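Local coordinates for protein 2-hydroxyisobutanoyl-CoA mutase large subunit (Aquincola tertiaricarbonis, PDB 4R3U) that forms, with a smaller cobalamin-binding subunit, the mutase that interconverts 2-hydroxyisobutyryl-CoA and (S)-3-hydroxybutyryl-CoA, at residues G78-T83 / C319-M324; K312-R317 / A424-Y429; Q527-A532 / V557-G562. All blocks are in the same frame, centred on the assembly; numbering follows the deposited sequence.

Interaction 1. Residues G78-T83 / C319-M324; sequences GRYPFT and CYAKIM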
loop_
_atom_site.group_PDB
_atom_site.type_symbol
_atom_site.label_atom_id
_atom_site.label_comp_id
_atom_site.label_asym_id
_atom_site.label_seq_id
_atom_site.Cartn_x
_atom_site.Cartn_y
_atom_site.Cartn_z
ATOM N N GLY A 78 22.485 14.460 -0.421
ATOM C CA GLY A 78 22.886 15.861 -0.403
ATOM C C GLY A 78 24.347 16.107 -0.747
ATOM O O GLY A 78 24.854 17.224 -0.561
ATOM N N ARG A 79 25.021 15.056 -1.270
ATOM C CA ARG A 79 26.403 15.052 -1.733
ATOM C C ARG A 79 26.424 14.397 -3.087
ATOM O O ARG A 79 25.706 13.432 -3.295
ATOM C CB ARG A 79 27.321 14.297 -0.773
ATOM C CG ARG A 79 28.728 14.876 -0.694
ATOM C CD ARG A 79 29.467 14.263 0.474
ATOM N NE ARG A 79 30.916 14.489 0.425
ATOM C CZ ARG A 79 31.642 15.041 1.400
ATOM N NH1 ARG A 79 31.058 15.487 2.506
ATOM N NH2 ARG A 79 32.951 15.186 1.258
ATOM N N TYR A 80 27.239 14.935 -4.011
ATOM C CA TYR A 80 27.409 14.484 -5.395
ATOM C C TYR A 80 27.764 12.987 -5.485
ATOM O O TYR A 80 28.583 12.545 -4.669
ATOM C CB TYR A 80 28.495 15.356 -6.071
ATOM C CG TYR A 80 28.765 15.025 -7.529
ATOM C CD1 TYR A 80 28.063 15.659 -8.555
ATOM C CD2 TYR A 80 29.742 14.100 -7.885
ATOM C CE1 TYR A 80 28.331 15.378 -9.893
ATOM C CE2 TYR A 80 29.992 13.790 -9.220
ATOM C CZ TYR A 80 29.291 14.436 -10.218
ATOM O OH TYR A 80 29.578 14.151 -11.528
ATOM N N PRO A 81 27.205 12.183 -6.447
ATOM C CA PRO A 81 26.228 12.521 -7.487
ATOM C C PRO A 81 24.755 12.501 -7.081
ATOM O O PRO A 81 23.890 12.423 -7.961
ATOM C CB PRO A 81 26.564 11.528 -8.601
ATOM C CG PRO A 81 26.995 10.297 -7.861
ATOM C CD PRO A 81 27.560 10.751 -6.528
ATOM N N PHE A 82 24.462 12.609 -5.759
ATOM C CA PHE A 82 23.097 12.682 -5.197
ATOM C C PHE A 82 22.182 11.486 -5.454
ATOM O O PHE A 82 20.970 11.618 -5.350
ATOM C CB PHE A 82 22.373 14.010 -5.557
ATOM C CG PHE A 82 23.192 15.270 -5.399
ATOM C CD1 PHE A 82 23.208 15.961 -4.194
ATOM C CD2 PHE A 82 23.932 15.774 -6.462
ATOM C CE1 PHE A 82 23.947 17.126 -4.056
ATOM C CE2 PHE A 82 24.700 16.919 -6.311
ATOM C CZ PHE A 82 24.688 17.602 -5.115
ATOM N N THR A 83 22.747 10.309 -5.721
ATOM C CA THR A 83 21.973 9.069 -5.914
ATOM C C THR A 83 20.976 8.850 -4.740
ATOM O O THR A 83 19.802 8.525 -4.967
ATOM C CB THR A 83 22.976 7.920 -6.023
ATOM O OG1 THR A 83 24.006 8.304 -6.947
ATOM C CG2 THR A 83 22.325 6.553 -6.378
ATOM N N CYS A 319 22.616 10.506 -13.110
ATOM C CA CYS A 319 22.782 10.914 -14.510
ATOM C C CYS A 319 22.761 12.435 -14.629
ATOM O O CYS A 319 23.649 13.023 -15.253
ATOM C CB CYS A 319 21.713 10.265 -15.386
ATOM S SG CYS A 319 21.891 8.473 -15.571
ATOM N N TYR A 320 21.778 13.061 -13.965
ATOM C CA TYR A 320 21.616 14.502 -13.920
ATOM C C TYR A 320 22.840 15.181 -13.325
ATOM O O TYR A 320 23.325 16.144 -13.919
ATOM C CB TYR A 320 20.360 14.882 -13.122
ATOM C CG TYR A 320 20.194 16.380 -12.955
ATOM C CD1 TYR A 320 19.795 17.181 -14.023
ATOM C CD2 TYR A 320 20.443 16.997 -11.731
ATOM C CE1 TYR A 320 19.627 18.559 -13.874
ATOM C CE2 TYR A 320 20.280 18.368 -11.569
ATOM C CZ TYR A 320 19.875 19.145 -12.646
ATOM O OH TYR A 320 19.718 20.495 -12.495
ATOM N N ALA A 321 23.339 14.686 -12.156
ATOM C CA ALA A 321 24.535 15.238 -11.507
ATOM C C ALA A 321 25.732 15.214 -12.461
ATOM O O ALA A 321 26.375 16.258 -12.659
ATOM C CB ALA A 321 24.862 14.464 -10.253
ATOM N N LYS A 322 25.979 14.028 -13.095
ATOM C CA LYS A 322 27.086 13.801 -14.017
ATOM C C LYS A 322 27.039 14.713 -15.236
ATOM O O LYS A 322 28.075 15.240 -15.623
ATOM C CB LYS A 322 27.194 12.314 -14.396
ATOM C CG LYS A 322 27.700 11.460 -13.246
ATOM C CD LYS A 322 27.671 9.961 -13.518
ATOM C CE LYS A 322 28.416 9.237 -12.415
ATOM N NZ LYS A 322 28.616 7.795 -12.720
ATOM N N ILE A 323 25.832 14.926 -15.805
ATOM C CA ILE A 323 25.594 15.769 -16.993
ATOM C C ILE A 323 25.919 17.225 -16.672
ATOM O O ILE A 323 26.683 17.856 -17.399
ATOM C CB ILE A 323 24.138 15.592 -17.525
ATOM C CG1 ILE A 323 23.914 14.178 -18.124
ATOM C CG2 ILE A 323 23.761 16.672 -18.532
ATOM C CD1 ILE A 323 22.349 13.787 -18.260
ATOM N N MET A 324 25.340 17.747 -15.579
ATOM C CA MET A 324 25.523 19.121 -15.112
ATOM C C MET A 324 26.983 19.449 -14.787
ATOM O O MET A 324 27.497 20.470 -15.263
ATOM C CB MET A 324 24.569 19.423 -13.936
ATOM C CG MET A 324 23.084 19.301 -14.307
ATOM S SD MET A 324 22.555 20.103 -15.869
ATOM C CE MET A 324 22.446 21.728 -15.356
#

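Interaction 2. Residues K312-R317 / A424-Y429; sequences KFRALR and ALTTEY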
loop_
_atom_site.group_PDB
_atom_site.type_symbol
_atom_site.label_atom_id
_atom_site.label_comp_id
_atom_site.label_asym_id
_atom_site.label_seq_id
_atom_site.Cartn_x
_atom_site.Cartn_y
_atom_site.Cartn_z
ATOM N N LYS A 312 15.089 3.830 -11.039
ATOM C CA LYS A 312 14.932 4.854 -12.054
ATOM C C LYS A 312 15.144 6.244 -11.454
ATOM O O LYS A 312 15.851 7.053 -12.051
ATOM C CB LYS A 312 13.529 4.721 -12.669
ATOM C CG LYS A 312 13.232 5.633 -13.864
ATOM C CD LYS A 312 11.719 5.802 -14.062
ATOM C CE LYS A 312 11.163 6.830 -13.103
ATOM N NZ LYS A 312 9.681 6.823 -13.086
ATOM N N PHE A 313 14.544 6.524 -10.271
ATOM C CA PHE A 313 14.649 7.827 -9.597
ATOM C C PHE A 313 16.085 8.118 -9.162
ATOM O O PHE A 313 16.561 9.243 -9.342
ATOM C CB PHE A 313 13.694 7.899 -8.401
ATOM C CG PHE A 313 12.209 7.760 -8.675
ATOM C CD1 PHE A 313 11.596 8.501 -9.685
ATOM C CD2 PHE A 313 11.406 6.957 -7.863
ATOM C CE1 PHE A 313 10.213 8.411 -9.902
ATOM C CE2 PHE A 313 10.030 6.839 -8.097
ATOM C CZ PHE A 313 9.441 7.583 -9.097
ATOM N N ARG A 314 16.782 7.097 -8.615
ATOM C CA ARG A 314 18.171 7.186 -8.148
ATOM C C ARG A 314 19.107 7.320 -9.328
ATOM O O ARG A 314 20.011 8.167 -9.297
ATOM C CB ARG A 314 18.529 5.989 -7.251
ATOM C CG ARG A 314 17.668 5.933 -5.989
ATOM C CD ARG A 314 17.764 4.606 -5.265
ATOM N NE ARG A 314 18.859 4.590 -4.293
ATOM C CZ ARG A 314 20.044 4.026 -4.496
ATOM N NH1 ARG A 314 20.312 3.419 -5.650
ATOM N NH2 ARG A 314 20.971 4.061 -3.546
ATOM N N ALA A 315 18.841 6.560 -10.412
ATOM C CA ALA A 315 19.606 6.653 -11.672
ATOM C C ALA A 315 19.472 8.042 -12.291
ATOM O O ALA A 315 20.463 8.600 -12.719
ATOM C CB ALA A 315 19.139 5.595 -12.660
ATOM N N LEU A 316 18.259 8.607 -12.315
ATOM C CA LEU A 316 18.001 9.957 -12.847
ATOM C C LEU A 316 18.821 10.999 -12.109
ATOM O O LEU A 316 19.451 11.832 -12.750
ATOM C CB LEU A 316 16.500 10.305 -12.736
ATOM C CG LEU A 316 15.634 9.817 -13.881
ATOM C CD1 LEU A 316 14.194 9.700 -13.453
ATOM C CD2 LEU A 316 15.795 10.710 -15.098
ATOM N N ARG A 317 18.842 10.940 -10.759
ATOM C CA ARG A 317 19.609 11.870 -9.927
ATOM C C ARG A 317 21.087 11.793 -10.217
ATOM O O ARG A 317 21.738 12.843 -10.258
ATOM C CB ARG A 317 19.349 11.629 -8.440
ATOM C CG ARG A 317 18.186 12.443 -7.886
ATOM C CD ARG A 317 18.252 12.614 -6.378
ATOM N NE ARG A 317 18.179 11.319 -5.699
ATOM C CZ ARG A 317 17.057 10.749 -5.272
ATOM N NH1 ARG A 317 15.901 11.391 -5.370
ATOM N NH2 ARG A 317 17.087 9.551 -4.714
ATOM N N ALA A 424 22.269 -2.535 -8.544
ATOM C CA ALA A 424 22.554 -3.093 -9.868
ATOM C C ALA A 424 21.602 -2.516 -10.905
ATOM O O ALA A 424 22.042 -2.131 -11.993
ATOM C CB ALA A 424 22.435 -4.609 -9.830
ATOM N N LEU A 425 20.296 -2.423 -10.555
ATOM C CA LEU A 425 19.279 -1.845 -11.430
ATOM C C LEU A 425 19.492 -0.338 -11.629
ATOM O O LEU A 425 19.356 0.131 -12.763
ATOM C CB LEU A 425 17.868 -2.163 -10.900
ATOM C CG LEU A 425 16.713 -2.155 -11.922
ATOM C CD1 LEU A 425 17.059 -2.960 -13.212
ATOM C CD2 LEU A 425 15.437 -2.663 -11.285
ATOM N N THR A 426 19.870 0.407 -10.540
ATOM C CA THR A 426 20.202 1.841 -10.613
ATOM C C THR A 426 21.345 2.021 -11.640
ATOM O O THR A 426 21.268 2.891 -12.518
ATOM C CB THR A 426 20.628 2.378 -9.225
ATOM O OG1 THR A 426 19.555 2.205 -8.293
ATOM C CG2 THR A 426 21.097 3.839 -9.264
ATOM N N THR A 427 22.373 1.153 -11.547
ATOM C CA THR A 427 23.531 1.195 -12.450
ATOM C C THR A 427 23.189 0.837 -13.915
ATOM O O THR A 427 23.751 1.440 -14.837
ATOM C CB THR A 427 24.727 0.470 -11.813
ATOM O OG1 THR A 427 25.047 1.125 -10.568
ATOM C CG2 THR A 427 25.934 0.434 -12.724
ATOM N N GLU A 428 22.278 -0.136 -14.106
ATOM C CA GLU A 428 21.788 -0.595 -15.409
ATOM C C GLU A 428 21.022 0.544 -16.076
ATOM O O GLU A 428 21.312 0.875 -17.230
ATOM C CB GLU A 428 20.920 -1.861 -15.272
ATOM C CG GLU A 428 21.648 -3.132 -15.668
ATOM C CD GLU A 428 22.024 -3.219 -17.143
ATOM O OE1 GLU A 428 23.212 -2.982 -17.465
ATOM O OE2 GLU A 428 21.132 -3.510 -17.976
ATOM N N TYR A 429 20.115 1.209 -15.325
ATOM C CA TYR A 429 19.385 2.375 -15.817
ATOM C C TYR A 429 20.324 3.503 -16.286
ATOM O O TYR A 429 20.164 3.978 -17.408
ATOM C CB TYR A 429 18.351 2.880 -14.785
ATOM C CG TYR A 429 16.978 2.342 -15.089
ATOM C CD1 TYR A 429 16.117 3.020 -15.959
ATOM C CD2 TYR A 429 16.591 1.081 -14.638
ATOM C CE1 TYR A 429 14.887 2.477 -16.325
ATOM C CE2 TYR A 429 15.359 0.538 -14.984
ATOM C CZ TYR A 429 14.508 1.241 -15.821
ATOM O OH TYR A 429 13.323 0.672 -16.202
#

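Interaction 3. Residues Q527-A532 / V557-G562; sequences QLVAVA and VEKLKG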
loop_
_atom_site.group_PDB
_atom_site.type_symbol
_atom_site.label_atom_id
_atom_site.label_comp_id
_atom_site.label_asym_id
_atom_site.label_seq_id
_atom_site.Cartn_x
_atom_site.Cartn_y
_atom_site.Cartn_z
ATOM N N GLN A 527 3.622 46.205 -29.218
ATOM C CA GLN A 527 4.953 46.242 -28.620
ATOM C C GLN A 527 5.419 44.795 -28.410
ATOM O O GLN A 527 6.587 44.498 -28.634
ATOM C CB GLN A 527 4.949 46.980 -27.278
ATOM C CG GLN A 527 4.847 48.487 -27.335
ATOM C CD GLN A 527 4.403 49.028 -25.996
ATOM O OE1 GLN A 527 3.349 49.659 -25.877
ATOM N NE2 GLN A 527 5.170 48.759 -24.943
ATOM N N LEU A 528 4.514 43.898 -28.002
ATOM C CA LEU A 528 4.832 42.481 -27.793
ATOM C C LEU A 528 5.366 41.773 -29.062
ATOM O O LEU A 528 6.338 41.020 -28.970
ATOM C CB LEU A 528 3.661 41.724 -27.155
ATOM C CG LEU A 528 4.002 40.377 -26.548
ATOM C CD1 LEU A 528 4.734 40.539 -25.198
ATOM C CD2 LEU A 528 2.756 39.540 -26.419
ATOM N N VAL A 529 4.763 42.050 -30.224
ATOM C CA VAL A 529 5.193 41.540 -31.528
ATOM C C VAL A 529 6.668 41.978 -31.793
ATOM O O VAL A 529 7.481 41.165 -32.241
ATOM C CB VAL A 529 4.227 42.037 -32.644
ATOM C CG1 VAL A 529 4.866 41.947 -34.034
ATOM C CG2 VAL A 529 2.907 41.281 -32.598
ATOM N N ALA A 530 6.996 43.249 -31.492
ATOM C CA ALA A 530 8.335 43.813 -31.669
ATOM C C ALA A 530 9.374 43.128 -30.751
ATOM O O ALA A 530 10.510 42.889 -31.179
ATOM C CB ALA A 530 8.309 45.309 -31.417
ATOM N N VAL A 531 8.969 42.807 -29.506
ATOM C CA VAL A 531 9.775 42.107 -28.510
ATOM C C VAL A 531 9.950 40.660 -28.981
ATOM O O VAL A 531 11.061 40.132 -28.884
ATOM C CB VAL A 531 9.128 42.180 -27.102
ATOM C CG1 VAL A 531 9.846 41.282 -26.099
ATOM C CG2 VAL A 531 9.076 43.617 -26.598
ATOM N N ALA A 532 8.861 40.030 -29.512
ATOM C CA ALA A 532 8.887 38.653 -30.022
ATOM C C ALA A 532 9.746 38.552 -31.286
ATOM O O ALA A 532 10.417 37.544 -31.478
ATOM C CB ALA A 532 7.482 38.156 -30.289
ATOM N N VAL A 557 -2.016 35.388 -27.075
ATOM C CA VAL A 557 -1.811 34.192 -27.909
ATOM C C VAL A 557 -2.084 34.463 -29.397
ATOM O O VAL A 557 -1.241 34.125 -30.242
ATOM C CB VAL A 557 -2.575 32.952 -27.361
ATOM C CG1 VAL A 557 -2.791 31.873 -28.428
ATOM C CG2 VAL A 557 -1.884 32.374 -26.125
ATOM N N GLU A 558 -3.253 35.076 -29.712
ATOM C CA GLU A 558 -3.653 35.367 -31.100
ATOM C C GLU A 558 -2.745 36.328 -31.794
ATOM O O GLU A 558 -2.386 36.080 -32.947
ATOM C CB GLU A 558 -5.110 35.803 -31.208
ATOM C CG GLU A 558 -6.088 34.680 -30.914
ATOM C CD GLU A 558 -5.907 33.391 -31.695
ATOM O OE1 GLU A 558 -5.994 33.428 -32.946
ATOM O OE2 GLU A 558 -5.702 32.339 -31.044
ATOM N N LYS A 559 -2.340 37.415 -31.094
ATOM C CA LYS A 559 -1.422 38.426 -31.620
ATOM C C LYS A 559 -0.101 37.774 -32.096
ATOM O O LYS A 559 0.372 38.072 -33.193
ATOM C CB LYS A 559 -1.158 39.505 -30.549
ATOM C CG LYS A 559 -0.434 40.724 -31.069
ATOM C CD LYS A 559 -1.347 41.573 -31.927
ATOM C CE LYS A 559 -0.657 42.772 -32.516
ATOM N NZ LYS A 559 -1.617 43.620 -33.273
ATOM N N LEU A 560 0.458 36.848 -31.275
ATOM C CA LEU A 560 1.716 36.156 -31.572
ATOM C C LEU A 560 1.628 35.107 -32.685
ATOM O O LEU A 560 2.641 34.860 -33.349
ATOM C CB LEU A 560 2.439 35.655 -30.309
ATOM C CG LEU A 560 2.827 36.721 -29.266
ATOM C CD1 LEU A 560 3.571 36.088 -28.101
ATOM C CD2 LEU A 560 3.705 37.836 -29.871
ATOM N N LYS A 561 0.412 34.543 -32.935
ATOM C CA LYS A 561 0.159 33.593 -34.029
ATOM C C LYS A 561 0.378 34.273 -35.409
ATOM O O LYS A 561 0.823 33.618 -36.348
ATOM C CB LYS A 561 -1.264 33.040 -33.961
ATOM C CG LYS A 561 -1.421 31.858 -33.025
ATOM C CD LYS A 561 -2.885 31.481 -32.926
ATOM C CE LYS A 561 -3.104 30.249 -32.089
ATOM N NZ LYS A 561 -4.545 30.039 -31.799
ATOM N N GLY A 562 0.098 35.578 -35.486
ATOM C CA GLY A 562 0.291 36.413 -36.671
ATOM C C GLY A 562 1.723 36.490 -37.178
ATOM O O GLY A 562 1.938 36.641 -38.388
#

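Interaction 1. Residues G78-T83 / C319-M324
Tyr80 holds CG opposite its own backbone N (chi1 -179°), which sends the ring out past the backbone so that its CE1 and OH meet Ala321 and Lys322. Phe82 instead puts CG beside its backbone N and anti to the carbonyl carbon (chi1 -45°), and its ring folds back over Tyr80 N. Between them Pro81, joined to Tyr80 by a cis peptide, has CB 4.0 Å above the centre of the Tyr80 ring. Phe82 N bonds to Arg79 O at 2.9 Å, and with the cis proline third of four this is a type VI turn. Ala321 CB packs against this turn, 3.2 Å from Pro81 O, 3.8 Å from Pro81 CB and 3.6 Å from Tyr80 CE1. Phe82 offers only a ring edge, CD2 lying 4.1 Å from Ala321 CB. Ala321 O approaches the rim of the Tyr80 ring near its plane. The phenol end runs on across the lysine: Tyr80 OH is 3.7 Å from Lys322 CG, and the two side chains cross at about a right angle. The lysine extends beyond CG, and its ammonium forms salt bridges to Asp73 and Glu430, while the Tyr80 ring also takes a cation-pi contact from Lys325. The contact thus joins the loop before strand 97-102 to helix 306-327, which follows strand 298-302 of the TIM barrel. The helix turns Cys319 and Ile323 away from the loop onto helices 264-283 and 420-442, and Tyr320 meets Phe298, on strand 298-302, edge-to-face.

Interaction 2. Residues K312-R317 / A424-Y429
Ala315 and Thr426 meet between the two helices, their CA atoms 5.0 Å apart; the axes of 312-317 and 424-429 come within 8.1 Å, with a crossing angle of -51°. Ala315 CB sits 3.4 Å from Thr426 O and 3.5 Å from Tyr429 CB, so a methyl group fits against backbone and the base of an aromatic side chain. On one flank Arg314 bends at chi3 (89°) and brings NH1 to Thr426 OG1 at 3.0 Å. The hydroxyl lies at the guanidinium edge, near its plane, but the N-H...O angle of 130° makes the bond weak. Thr426 CG2 packs under the arginine, 3.9 Å from Arg314 CB. On the other flank Lys312 CB lies over one face of the Tyr429 ring, with Lys312 CG 4.3 Å from Tyr429 CE1. A second shell sets these groups: Thr426 OG1 bonds to Val422 O one turn back, Arg314 NH2 makes salt bridges to Glu423 and Asp414, and Tyr429 OH bonds to Glu308. Lys312 NZ, pointing away from helix 420-442, pairs with Glu309 and Glu267. A valine in place of Thr426 lacks the hydroxyl, which would probably leave Arg314 NH1 and Val422 O without this mate and the guanidinium freer to turn. At the middle of the interface a methyl meets backbone and the base of a tyrosine, with buried charges on its flanks. Arg314 is likely to be held mainly by carboxylates, with the threonine bond a lesser aid to its orientation.

Interaction 3. Residues Q527-A532 / V557-G562
Leu560 lays its forked end across Leu528, the two side chains crossing at about a right angle, with Leu560 CD1 3.9 Å from Leu528 CD2. The other branch, Leu560 CD2, reaches 3.8 Å from Ala532 CB and 4.3 Å from Val529 CA, so the leucine presses against three residues of helix 518-532. Leu528 has CG set away from its backbone N (chi1 -164°), which turns CD2 onto Leu560 while the same side chain also packs on Leu542 and Leu546 of helix 540-549. Toward the surface, Val529 uses a single methyl: CG2 touches Lys559 CG at 3.7 Å and Lys559 CE at 3.9 Å. The lysine bends at chi2 (73°) and passes across the valine, carrying its ammonium to a salt bridge with Asp526 of the opposing helix. The aliphatic part of Lys559 thus covers the valine while its ammonium pairs with Asp526 beyond it. Leu560 is backed by Trp184 of helix 183-196 and by Tyr224, and Ala532 O is bonded by Arg231. The arrangement joins two of the last helices of the chain, far from the substrate and cobalamin sites. Leu528 and Ala532 form an i to i+4 ridge, as do Ile556 and Leu560, and the crossing angle of -51° between the axes of 527-532 and 557-562 agrees with ridges-into-grooves packing of two such ridges.

How the interactions relate
Interactions 1 and 2 share helix 306-327 and lie about 12 Å apart between centres, whereas interaction 3 is about 39 and 43 Å from them, among the C-terminal helices. The first two also touch: Thr83 O is 2.9 Å from Arg317 NH2, probably a hydrogen bond, and Thr83 packs against Arg314. Interaction 2 is wholly buried, and an alanine between the helices is flanked by charged groups paired with acids. Interaction 1 is a loop against that helix, with aromatic and proline carbons closing on one alanine and a partly exposed tyrosine and lysine crossing beside it. Interaction 3 relies on leucine, valine and alanine, its lysine-covered side facing outward.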